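Local coordinates for pyridoxamine 5'-phosphate oxidase-related, FMN-binding protein (Paracoccus denitrificans, PDB 6VNA) that probably acts as a noncanonical heme oxygenase that degrades c-type heme, built on a fold related to the FMN-binding pyridoxamine 5'-phosphate oxidases, at residues S137-L140 and Q146-K149; I44-D49 and A74-A79; L32-G37 and A65-V70; Q19-A24 and L93-R98. One frame throughout, in Å; residues are numbered along the deposited sequence.

Interaction 1 (S137-L140 and Q146-K149); sequences SGLL and QAFK
Leu140 and Phe148 form a hydrogen-bonded antiparallel pair in the beta hairpin of strands 137-141 and 148-151. Leu140 N donates to Phe148 O at 2.7 Å, with an angle of 173° at the hydrogen. Phe148 N returns a bond to Leu140 O at 2.8 Å. Leu139 and Lys149 are the next, non-hydrogen-bonded pair. Two CA-H...O contacts flank the bonds: Leu139 CA reaches Phe148 O at 3.4 Å, and Lys149 CA reaches Gly138 O at 3.5 Å.

The apolar contacts lie on both faces of the hairpin. On one, Leu140 and Phe148 run side by side. With CG of Leu140 anti to N and beside the carbonyl carbon (chi1 179°), its branch lies alongside Phe148, where Leu140 CD2 meets Phe148 CD1 at 3.8 Å, oblique to the ring. On the other, Leu139 CD1 lies 4.1 Å from Lys149 CG and also near Ala147 CB. The lysine chain runs on extended beyond CG.

Helix 11-23 covers the Leu140 and Phe148 face through Ala13, and Leu140 also meets Leu16 and Leu20. Strand 92-101 bonds to the other side of strand 137-141, and Leu139 also packs on Ala63 of the second subunit.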
loop_
_atom_site.group_PDB
_atom_site.type_symbol
_atom_site.label_atom_id
_atom_site.label_comp_id
_atom_site.label_asym_id
_atom_site.label_seq_id
_atom_site.Cartn_x
_atom_site.Cartn_y
_atom_site.Cartn_z
ATOM N N SER A 137 2.767 14.800 -2.212
ATOM C CA SER A 137 4.063 14.558 -1.523
ATOM C C SER A 137 4.525 13.087 -1.637
ATOM O O SER A 137 3.737 12.209 -2.058
ATOM C CB SER A 137 3.975 15.000 -0.086
ATOM O OG SER A 137 3.349 14.008 0.712
ATOM N N GLY A 138 5.779 12.826 -1.276
ATOM C CA GLY A 138 6.440 11.519 -1.438
ATOM C C GLY A 138 7.460 11.236 -0.352
ATOM O O GLY A 138 8.124 12.176 0.122
ATOM N N LEU A 139 7.617 9.970 0.011
ATOM C CA LEU A 139 8.716 9.499 0.895
ATOM C C LEU A 139 9.547 8.452 0.132
ATOM O O LEU A 139 8.981 7.424 -0.288
ATOM C CB LEU A 139 8.073 8.932 2.164
ATOM C CG LEU A 139 8.833 9.149 3.468
ATOM C CD1 LEU A 139 9.388 10.563 3.567
ATOM C CD2 LEU A 139 7.940 8.847 4.661
ATOM N N LEU A 140 10.825 8.717 -0.123
ATOM C CA LEU A 140 11.708 7.734 -0.807
ATOM C C LEU A 140 12.511 7.001 0.253
ATOM O O LEU A 140 13.222 7.666 1.027
ATOM C CB LEU A 140 12.675 8.392 -1.799
ATOM C CG LEU A 140 13.626 7.423 -2.518
ATOM C CD1 LEU A 140 12.864 6.359 -3.316
ATOM C CD2 LEU A 140 14.566 8.175 -3.447
ATOM N N GLN A 146 18.626 7.025 5.724
ATOM C CA GLN A 146 17.434 7.871 5.981
ATOM C C GLN A 146 16.687 8.089 4.665
ATOM O O GLN A 146 17.324 8.097 3.602
ATOM C CB GLN A 146 17.849 9.192 6.630
ATOM C CG GLN A 146 18.328 9.031 8.070
ATOM C CD GLN A 146 18.452 10.350 8.801
ATOM O OE1 GLN A 146 19.408 11.101 8.602
ATOM N NE2 GLN A 146 17.484 10.643 9.663
ATOM N N ALA A 147 15.374 8.274 4.761
ATOM C CA ALA A 147 14.459 8.532 3.633
ATOM C C ALA A 147 14.672 9.945 3.093
ATOM O O ALA A 147 15.265 10.776 3.793
ATOM C CB ALA A 147 13.042 8.353 4.089
ATOM N N PHE A 148 14.172 10.201 1.890
ATOM C CA PHE A 148 14.049 11.545 1.277
ATOM C C PHE A 148 12.569 11.940 1.222
ATOM O O PHE A 148 11.733 11.096 0.788
ATOM C CB PHE A 148 14.653 11.537 -0.131
ATOM C CG PHE A 148 16.053 10.995 -0.189
ATOM C CD1 PHE A 148 16.292 9.646 -0.405
ATOM C CD2 PHE A 148 17.139 11.831 0.006
ATOM C CE1 PHE A 148 17.589 9.150 -0.439
ATOM C CE2 PHE A 148 18.436 11.334 -0.036
ATOM C CZ PHE A 148 18.661 9.994 -0.259
ATOM N N LYS A 149 12.263 13.180 1.623
ATOM C CA LYS A 149 10.964 13.865 1.363
ATOM C C LYS A 149 10.969 14.428 -0.061
ATOM O O LYS A 149 11.935 15.097 -0.419
ATOM C CB LYS A 149 10.711 14.991 2.369
ATOM C CG LYS A 149 10.370 14.507 3.767
ATOM C CD LYS A 149 9.561 15.494 4.582
ATOM C CE LYS A 149 9.257 14.973 5.972
ATOM N NZ LYS A 149 8.311 15.845 6.705
#

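Interaction 2 (I44-D49 and A74-A79); sequences IALQTD and AGLLIA
Leu46 and Leu76 meet inside the curled antiparallel sheet of this protein, the split barrel expected of the FMN-binding pyridoxamine 5'-phosphate oxidase family. Strands 44-48 and 74-79 are not neighbours in the sheet. Each pairs with strand 26-32, and they face each other across the interior. Their axes pass 10.0 Å apart at 79°, nearly at right angles. No hydrogen bond joins them, and the whole contact is made by methyl and methylene groups.

The bumps are the forked ends of the leucines. Leu76 splits its two methyls between two partners. CD1 goes to Leu46, and CD2 goes to Ile44 CD1 at 4.0 Å, where the two side chains cross at about a right angle. Ile44 turns CG1 between its own N and carbonyl carbon (chi1 61°), the crowded position, and its CD1 ends beside that methyl.

Leu46 reaches toward Leu76, tip to tip. The CD1 atoms of Leu46 and Leu76 are 4.1 Å apart. CD2 of Leu46 enters the notch between Leu76 and Ile78, where it lies 4.2 Å from Leu76 CD1. The fork of each leucine is thus shared between two residues of the opposing strand.

Leu29 of strand 26-32 adds to this packing against Ile44 and Leu76, and Ala27 touches Leu46. Ile78 lies across Leu46 at about a right angle: Leu46 CD2 stands 3.9 Å from Ile78 CG1 and 3.7 Å from Ile78 CD1.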
loop_
_atom_site.group_PDB
_atom_site.type_symbol
_atom_site.label_atom_id
_atom_site.label_comp_id
_atom_site.label_asym_id
_atom_site.label_seq_id
_atom_site.Cartn_x
_atom_site.Cartn_y
_atom_site.Cartn_z
ATOM N N ILE A 44 -2.914 -3.362 -6.320
ATOM C CA ILE A 44 -3.500 -2.895 -7.609
ATOM C C ILE A 44 -2.484 -2.954 -8.757
ATOM O O ILE A 44 -1.276 -2.823 -8.520
ATOM C CB ILE A 44 -4.022 -1.455 -7.463
ATOM C CG1 ILE A 44 -2.905 -0.477 -7.090
ATOM C CG2 ILE A 44 -5.177 -1.408 -6.478
ATOM C CD1 ILE A 44 -3.133 0.931 -7.588
ATOM N N ALA A 45 -2.990 -3.076 -9.974
ATOM C CA ALA A 45 -2.226 -2.807 -11.210
ATOM C C ALA A 45 -2.023 -1.297 -11.270
ATOM O O ALA A 45 -2.992 -0.554 -11.050
ATOM C CB ALA A 45 -2.944 -3.346 -12.423
ATOM N N LEU A 46 -0.782 -0.873 -11.410
ATOM C CA LEU A 46 -0.408 0.555 -11.451
ATOM C C LEU A 46 0.773 0.752 -12.401
ATOM O O LEU A 46 1.800 0.082 -12.229
ATOM C CB LEU A 46 -0.009 1.048 -10.062
ATOM C CG LEU A 46 0.389 2.524 -10.058
ATOM C CD1 LEU A 46 -0.830 3.403 -9.786
ATOM C CD2 LEU A 46 1.491 2.788 -9.064
ATOM N N GLN A 47 0.612 1.679 -13.335
ATOM C CA GLN A 47 1.666 2.194 -14.235
ATOM C C GLN A 47 1.644 3.722 -14.136
ATOM O O GLN A 47 0.954 4.233 -13.245
ATOM C CB GLN A 47 1.383 1.678 -15.642
ATOM C CG GLN A 47 1.324 0.163 -15.722
ATOM C CD GLN A 47 1.101 -0.310 -17.138
ATOM O OE1 GLN A 47 1.350 0.411 -18.102
ATOM N NE2 GLN A 47 0.569 -1.506 -17.278
ATOM N N THR A 48 2.398 4.412 -14.987
ATOM C CA THR A 48 2.311 5.878 -15.211
ATOM C C THR A 48 1.582 6.107 -16.534
ATOM O O THR A 48 1.568 5.170 -17.305
ATOM C CB THR A 48 3.721 6.468 -15.235
ATOM O OG1 THR A 48 4.399 5.796 -16.299
ATOM C CG2 THR A 48 4.458 6.274 -13.933
ATOM N N ASP A 49 1.015 7.285 -16.813
ATOM C CA ASP A 49 0.709 7.653 -18.230
ATOM C C ASP A 49 1.783 8.637 -18.716
ATOM O O ASP A 49 2.798 8.811 -17.990
ATOM C CB ASP A 49 -0.758 8.046 -18.494
ATOM C CG ASP A 49 -1.400 9.089 -17.602
ATOM O OD1 ASP A 49 -0.671 9.714 -16.798
ATOM O OD2 ASP A 49 -2.634 9.267 -17.731
ATOM N N ALA A 74 -5.719 9.195 -1.443
ATOM C CA ALA A 74 -5.101 7.921 -1.889
ATOM C C ALA A 74 -3.615 7.930 -1.563
ATOM O O ALA A 74 -2.954 8.941 -1.860
ATOM C CB ALA A 74 -5.324 7.713 -3.371
ATOM N N GLY A 75 -3.143 6.850 -0.935
ATOM C CA GLY A 75 -1.713 6.511 -0.773
ATOM C C GLY A 75 -1.262 5.431 -1.746
ATOM O O GLY A 75 -2.072 4.529 -2.083
ATOM N N LEU A 76 -0.027 5.522 -2.226
ATOM C CA LEU A 76 0.628 4.425 -3.001
ATOM C C LEU A 76 1.976 4.119 -2.358
ATOM O O LEU A 76 2.704 5.103 -2.032
ATOM C CB LEU A 76 0.863 4.835 -4.456
ATOM C CG LEU A 76 -0.365 5.099 -5.303
ATOM C CD1 LEU A 76 0.026 5.794 -6.603
ATOM C CD2 LEU A 76 -1.101 3.811 -5.594
ATOM N N LEU A 77 2.263 2.825 -2.168
ATOM C CA LEU A 77 3.624 2.257 -2.011
ATOM C C LEU A 77 4.045 1.588 -3.322
ATOM O O LEU A 77 3.325 0.695 -3.825
ATOM C CB LEU A 77 3.646 1.213 -0.894
ATOM C CG LEU A 77 5.042 0.695 -0.540
ATOM C CD1 LEU A 77 6.002 1.859 -0.283
ATOM C CD2 LEU A 77 4.982 -0.212 0.685
ATOM N N ILE A 78 5.195 1.981 -3.840
ATOM C CA ILE A 78 5.775 1.414 -5.092
ATOM C C ILE A 78 7.158 0.864 -4.741
ATOM O O ILE A 78 8.015 1.615 -4.285
ATOM C CB ILE A 78 5.772 2.504 -6.176
ATOM C CG1 ILE A 78 4.342 2.981 -6.426
ATOM C CG2 ILE A 78 6.455 2.032 -7.448
ATOM C CD1 ILE A 78 4.258 4.283 -7.165
ATOM N N ALA A 79 7.332 -0.438 -4.844
ATOM C CA ALA A 79 8.605 -1.127 -4.560
ATOM C C ALA A 79 9.139 -1.660 -5.885
ATOM O O ALA A 79 8.380 -1.709 -6.866
ATOM C CB ALA A 79 8.402 -2.213 -3.529
#

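Interaction 3 (L32-G37 and A65-V70); sequences LDPETG and ARALAV
The puckered Pro34 ring meets helix 63-70 through its CG and CD atoms. CG lies 4.1 Å from Ala67 CA, and CD lies 4.2 Å from Ala67 CB. On the same ring, Pro34 CB comes more loosely toward Val70 CG1, at 4.5 Å. The flat group is the carboxylate of Asp33. Asp33 starts away from the helix at its CB, and its carboxylate organises its own loop. Its OD2 accepts two bonds. Thr36 N comes from above the carboxylate plane, 56° out of it, at 3.0 Å from Asp33 OD2. Asp33 OD2 receives Thr36 OG1 on its anti lone pair, the one away from the other carboxylate oxygen. The bond from Thr36 N makes this an Asx motif. Gly37 N also bonds to Asp33 O, so the turn is tied at both backbone and side chain. Gly37 has a positive phi of 66°, which glycine tolerates well.

No direct hydrogen bond joins loop and helix. A water does it instead, donating to Leu32 O at 2.6 Å and to Ala67 O at 2.5 Å. The Ala67 methyl also rests on the carbonyl that ends strand 26-32, with CB 3.3 Å from Leu32 O.

This contact joins the turn between strands 26-32 and 39-48 to helix 63-70, at the outer part of the chain. Ala67 and Leu68 of the helix rest on Thr31 of strand 26-32, and Leu68 reaches Ala74 of strand 73-79. On the loop side, Leu32 packs on Leu32 of the second subunit, and Thr36 O accepts from Arg73 of that subunit.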
loop_
_atom_site.group_PDB
_atom_site.type_symbol
_atom_site.label_atom_id
_atom_site.label_comp_id
_atom_site.label_asym_id
_atom_site.label_seq_id
_atom_site.Cartn_x
_atom_site.Cartn_y
_atom_site.Cartn_z
ATOM N N LEU A 32 -9.360 5.327 2.245
ATOM C CA LEU A 32 -10.078 5.524 3.527
ATOM C C LEU A 32 -11.343 4.673 3.497
ATOM O O LEU A 32 -12.154 4.870 2.589
ATOM C CB LEU A 32 -10.349 7.018 3.725
ATOM C CG LEU A 32 -9.097 7.878 3.897
ATOM C CD1 LEU A 32 -9.450 9.337 3.967
ATOM C CD2 LEU A 32 -8.304 7.489 5.123
ATOM N N ASP A 33 -11.472 3.733 4.440
ATOM C CA ASP A 33 -12.717 2.949 4.656
ATOM C C ASP A 33 -13.856 3.914 5.008
ATOM O O ASP A 33 -13.797 4.601 6.030
ATOM C CB ASP A 33 -12.510 1.907 5.751
ATOM C CG ASP A 33 -13.808 1.242 6.159
ATOM O OD1 ASP A 33 -14.496 0.770 5.249
ATOM O OD2 ASP A 33 -14.127 1.238 7.387
ATOM N N PRO A 34 -14.894 4.063 4.155
ATOM C CA PRO A 34 -15.971 5.034 4.412
ATOM C C PRO A 34 -16.543 4.919 5.835
ATOM O O PRO A 34 -16.446 5.869 6.597
ATOM C CB PRO A 34 -17.019 4.713 3.344
ATOM C CG PRO A 34 -16.209 4.102 2.214
ATOM C CD PRO A 34 -15.083 3.339 2.889
ATOM N N GLU A 35 -17.025 3.736 6.192
ATOM C CA GLU A 35 -17.587 3.439 7.540
ATOM C C GLU A 35 -16.671 3.961 8.656
ATOM O O GLU A 35 -17.178 4.769 9.430
ATOM C CB GLU A 35 -17.870 1.944 7.698
ATOM C CG GLU A 35 -18.815 1.625 8.838
ATOM C CD GLU A 35 -19.682 0.406 8.586
ATOM O OE1 GLU A 35 -19.157 -0.593 8.046
ATOM O OE2 GLU A 35 -20.888 0.470 8.900
ATOM N N THR A 36 -15.394 3.546 8.742
ATOM C CA THR A 36 -14.547 3.684 9.972
ATOM C C THR A 36 -13.369 4.654 9.812
ATOM O O THR A 36 -12.701 4.893 10.835
ATOM C CB THR A 36 -13.997 2.329 10.442
ATOM O OG1 THR A 36 -12.973 1.888 9.547
ATOM C CG2 THR A 36 -15.082 1.276 10.546
ATOM N N GLY A 37 -13.083 5.135 8.594
ATOM C CA GLY A 37 -11.964 6.046 8.292
ATOM C C GLY A 37 -10.573 5.433 8.484
ATOM O O GLY A 37 -9.587 6.211 8.406
ATOM N N ALA A 65 -12.270 0.984 -4.921
ATOM C CA ALA A 65 -12.903 1.869 -5.929
ATOM C C ALA A 65 -14.062 2.638 -5.269
ATOM O O ALA A 65 -14.192 3.862 -5.489
ATOM C CB ALA A 65 -13.365 1.043 -7.106
ATOM N N ARG A 66 -14.854 1.953 -4.445
ATOM C CA ARG A 66 -15.988 2.569 -3.710
ATOM C C ARG A 66 -15.425 3.572 -2.715
ATOM O O ARG A 66 -15.995 4.644 -2.605
ATOM C CB ARG A 66 -16.835 1.501 -3.012
ATOM C CG ARG A 66 -17.560 0.608 -4.001
ATOM C CD ARG A 66 -18.644 -0.201 -3.357
ATOM N NE ARG A 66 -18.218 -1.531 -2.966
ATOM C CZ ARG A 66 -17.754 -1.861 -1.782
ATOM N NH1 ARG A 66 -17.578 -0.951 -0.849
ATOM N NH2 ARG A 66 -17.447 -3.111 -1.547
ATOM N N ALA A 67 -14.337 3.242 -2.025
ATOM C CA ALA A 67 -13.717 4.169 -1.058
ATOM C C ALA A 67 -13.338 5.450 -1.805
ATOM O O ALA A 67 -13.595 6.542 -1.276
ATOM C CB ALA A 67 -12.528 3.543 -0.383
ATOM N N LEU A 68 -12.765 5.312 -3.007
ATOM C CA LEU A 68 -12.257 6.472 -3.788
ATOM C C LEU A 68 -13.425 7.339 -4.228
ATOM O O LEU A 68 -13.313 8.550 -4.069
ATOM C CB LEU A 68 -11.475 6.007 -5.019
ATOM C CG LEU A 68 -10.023 5.607 -4.772
ATOM C CD1 LEU A 68 -9.394 5.250 -6.106
ATOM C CD2 LEU A 68 -9.229 6.705 -4.068
ATOM N N ALA A 69 -14.476 6.710 -4.758
ATOM C CA ALA A 69 -15.757 7.332 -5.182
ATOM C C ALA A 69 -16.279 8.300 -4.104
ATOM O O ALA A 69 -16.705 9.419 -4.443
ATOM C CB ALA A 69 -16.758 6.245 -5.498
ATOM N N VAL A 70 -16.171 7.909 -2.839
ATOM C CA VAL A 70 -16.678 8.671 -1.661
ATOM C C VAL A 70 -15.610 9.663 -1.180
ATOM O O VAL A 70 -16.005 10.763 -0.776
ATOM C CB VAL A 70 -17.096 7.678 -0.562
ATOM C CG1 VAL A 70 -17.392 8.357 0.765
ATOM C CG2 VAL A 70 -18.272 6.828 -1.025
HETATM O O HOH W 1 -13.490 6.621 1.198
#

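Interaction 4 (Q19-A24 and L93-R98); sequences QLLEAA and LSILGR
Leu20 and Leu21 pack against Leu93 and Ile95 in a buried, wholly apolar contact between helix and sheet. It joins the C-terminal end of helix 11-23 to the start of strand 92-101. The short axes pass 10.5 Å apart at 86°, so the helix runs almost square across the strand.

On the helix side, Leu21 carries slightly more than Leu20. Its CG is anti to its carbonyl carbon (chi1 -78°), and its two methyls diverge onto two strand residues. CD1 meets Leu93 CD2 at 3.8 Å, where the side chains cross at about a right angle. CD2 meets Ile95 CD1 at 4.0 Å, tip to tip.

In the split-barrel fold expected of this family, Leu93 and Ile95 are two residues apart on one strand and point the same way. They look toward the helix, which packs over this side of the sheet. Ile78 and Met155 join the same cluster, since both touch Leu21 and Ile95.

Leu20 crosses Leu93 obliquely. Its CD1 lies 4.1 Å from Leu93 CB and also 4.1 Å from Leu93 N. The other face of the strand serves the dimer: Ser94 OG is hydrogen-bonded to Val41 O of the second subunit, and Leu96 packs on Pro39 of that subunit.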
loop_
_atom_site.group_PDB
_atom_site.type_symbol
_atom_site.label_atom_id
_atom_site.label_comp_id
_atom_site.label_asym_id
_atom_site.label_seq_id
_atom_site.Cartn_x
_atom_site.Cartn_y
_atom_site.Cartn_z
ATOM N N GLN A 19 12.607 6.465 -11.556
ATOM C CA GLN A 19 12.963 5.147 -12.151
ATOM C C GLN A 19 12.005 4.081 -11.598
ATOM O O GLN A 19 11.561 3.212 -12.405
ATOM C CB GLN A 19 14.436 4.786 -11.890
ATOM C CG GLN A 19 15.424 5.511 -12.799
ATOM C CD GLN A 19 16.879 5.456 -12.367
ATOM O OE1 GLN A 19 17.222 5.423 -11.193
ATOM N NE2 GLN A 19 17.770 5.469 -13.341
ATOM N N LEU A 20 11.711 4.136 -10.291
ATOM C CA LEU A 20 10.716 3.254 -9.627
ATOM C C LEU A 20 9.352 3.411 -10.305
ATOM O O LEU A 20 8.700 2.365 -10.610
ATOM C CB LEU A 20 10.626 3.578 -8.129
ATOM C CG LEU A 20 11.809 3.083 -7.301
ATOM C CD1 LEU A 20 11.662 3.432 -5.833
ATOM C CD2 LEU A 20 11.976 1.577 -7.463
ATOM N N LEU A 21 8.913 4.643 -10.552
ATOM C CA LEU A 21 7.581 4.861 -11.176
ATOM C C LEU A 21 7.576 4.320 -12.617
ATOM O O LEU A 21 6.573 3.675 -12.988
ATOM C CB LEU A 21 7.207 6.344 -11.095
ATOM C CG LEU A 21 6.705 6.793 -9.719
ATOM C CD1 LEU A 21 6.902 8.289 -9.514
ATOM C CD2 LEU A 21 5.251 6.428 -9.547
ATOM N N GLU A 22 8.655 4.518 -13.385
ATOM C CA GLU A 22 8.770 4.015 -14.790
ATOM C C GLU A 22 8.714 2.484 -14.811
ATOM O O GLU A 22 8.098 1.931 -15.739
ATOM C CB GLU A 22 10.048 4.541 -15.444
ATOM C CG GLU A 22 10.351 3.923 -16.806
ATOM C CD GLU A 22 9.297 4.144 -17.881
ATOM O OE1 GLU A 22 8.689 5.238 -17.892
ATOM O OE2 GLU A 22 9.083 3.213 -18.704
ATOM N N ALA A 23 9.278 1.814 -13.798
ATOM C CA ALA A 23 9.360 0.332 -13.728
ATOM C C ALA A 23 8.086 -0.290 -13.131
ATOM O O ALA A 23 7.891 -1.492 -13.325
ATOM C CB ALA A 23 10.584 -0.058 -12.939
ATOM N N ALA A 24 7.244 0.496 -12.448
ATOM C CA ALA A 24 6.060 0.040 -11.672
ATOM C C ALA A 24 5.018 -0.638 -12.570
ATOM O O ALA A 24 4.588 -0.035 -13.545
ATOM C CB ALA A 24 5.453 1.217 -10.944
ATOM N N LEU A 93 8.971 3.724 -2.724
ATOM C CA LEU A 93 8.478 5.118 -2.774
ATOM C C LEU A 93 7.047 5.128 -2.229
ATOM O O LEU A 93 6.231 4.289 -2.723
ATOM C CB LEU A 93 8.537 5.570 -4.237
ATOM C CG LEU A 93 7.934 6.946 -4.473
ATOM C CD1 LEU A 93 8.738 7.996 -3.719
ATOM C CD2 LEU A 93 7.852 7.244 -5.968
ATOM N N SER A 94 6.785 5.966 -1.220
ATOM C CA SER A 94 5.437 6.249 -0.654
ATOM C C SER A 94 4.940 7.542 -1.276
ATOM O O SER A 94 5.623 8.560 -1.107
ATOM C CB SER A 94 5.436 6.425 0.837
ATOM O OG SER A 94 5.729 5.213 1.497
ATOM N N ILE A 95 3.786 7.511 -1.924
ATOM C CA ILE A 95 3.154 8.750 -2.449
ATOM C C ILE A 95 1.854 9.012 -1.689
ATOM O O ILE A 95 1.138 8.055 -1.431
ATOM C CB ILE A 95 2.939 8.610 -3.957
ATOM C CG1 ILE A 95 4.293 8.512 -4.651
ATOM C CG2 ILE A 95 2.086 9.747 -4.495
ATOM C CD1 ILE A 95 4.184 8.281 -6.126
ATOM N N LEU A 96 1.632 10.275 -1.325
ATOM C CA LEU A 96 0.334 10.842 -0.878
ATOM C C LEU A 96 -0.250 11.588 -2.081
ATOM O O LEU A 96 0.459 12.418 -2.640
ATOM C CB LEU A 96 0.545 11.793 0.304
ATOM C CG LEU A 96 1.134 11.217 1.597
ATOM C CD1 LEU A 96 1.228 12.290 2.672
ATOM C CD2 LEU A 96 0.333 10.044 2.129
ATOM N N GLY A 97 -1.482 11.265 -2.479
ATOM C CA GLY A 97 -2.082 11.808 -3.705
ATOM C C GLY A 97 -3.581 11.960 -3.572
ATOM O O GLY A 97 -4.117 11.611 -2.483
ATOM N N ARG A 98 -4.216 12.453 -4.642
ATOM C CA ARG A 98 -5.689 12.494 -4.806
ATOM C C ARG A 98 -6.052 11.775 -6.111
ATOM O O ARG A 98 -5.463 12.076 -7.144
ATOM C CB ARG A 98 -6.208 13.935 -4.700
ATOM C CG ARG A 98 -5.587 14.949 -5.655
ATOM C CD ARG A 98 -4.411 15.734 -5.075
ATOM N NE ARG A 98 -4.472 17.188 -5.267
ATOM C CZ ARG A 98 -4.205 17.845 -6.399
ATOM N NH1 ARG A 98 -3.869 17.198 -7.503
ATOM N NH2 ARG A 98 -4.290 19.164 -6.424
#

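How the interactions relate
Interactions 2 and 4 form the core. Their centres are 6 Å apart, and both rely on aliphatic side chains alone. Their strands 73-79 and 92-101 are neighbours in the sheet: Ile95 N lies 2.6 Å from Leu76 O, and Leu21 CD2 packs on Ile78 CD1. Interaction 1 is further out and differs in kind, a hairpin held by backbone hydrogen bonds. It continues the sheet of interaction 4, with Leu139 N 2.7 Å from Ser94 O. Interaction 3 is also partly buried and lies on the outer part of the chain; it combines apolar contacts with one bridging water. It meets interaction 2 at Leu68 and Ala74, because helix 63-70 leads into strand 73-79. Interactions 1 and 3 have centres about 26 Å apart.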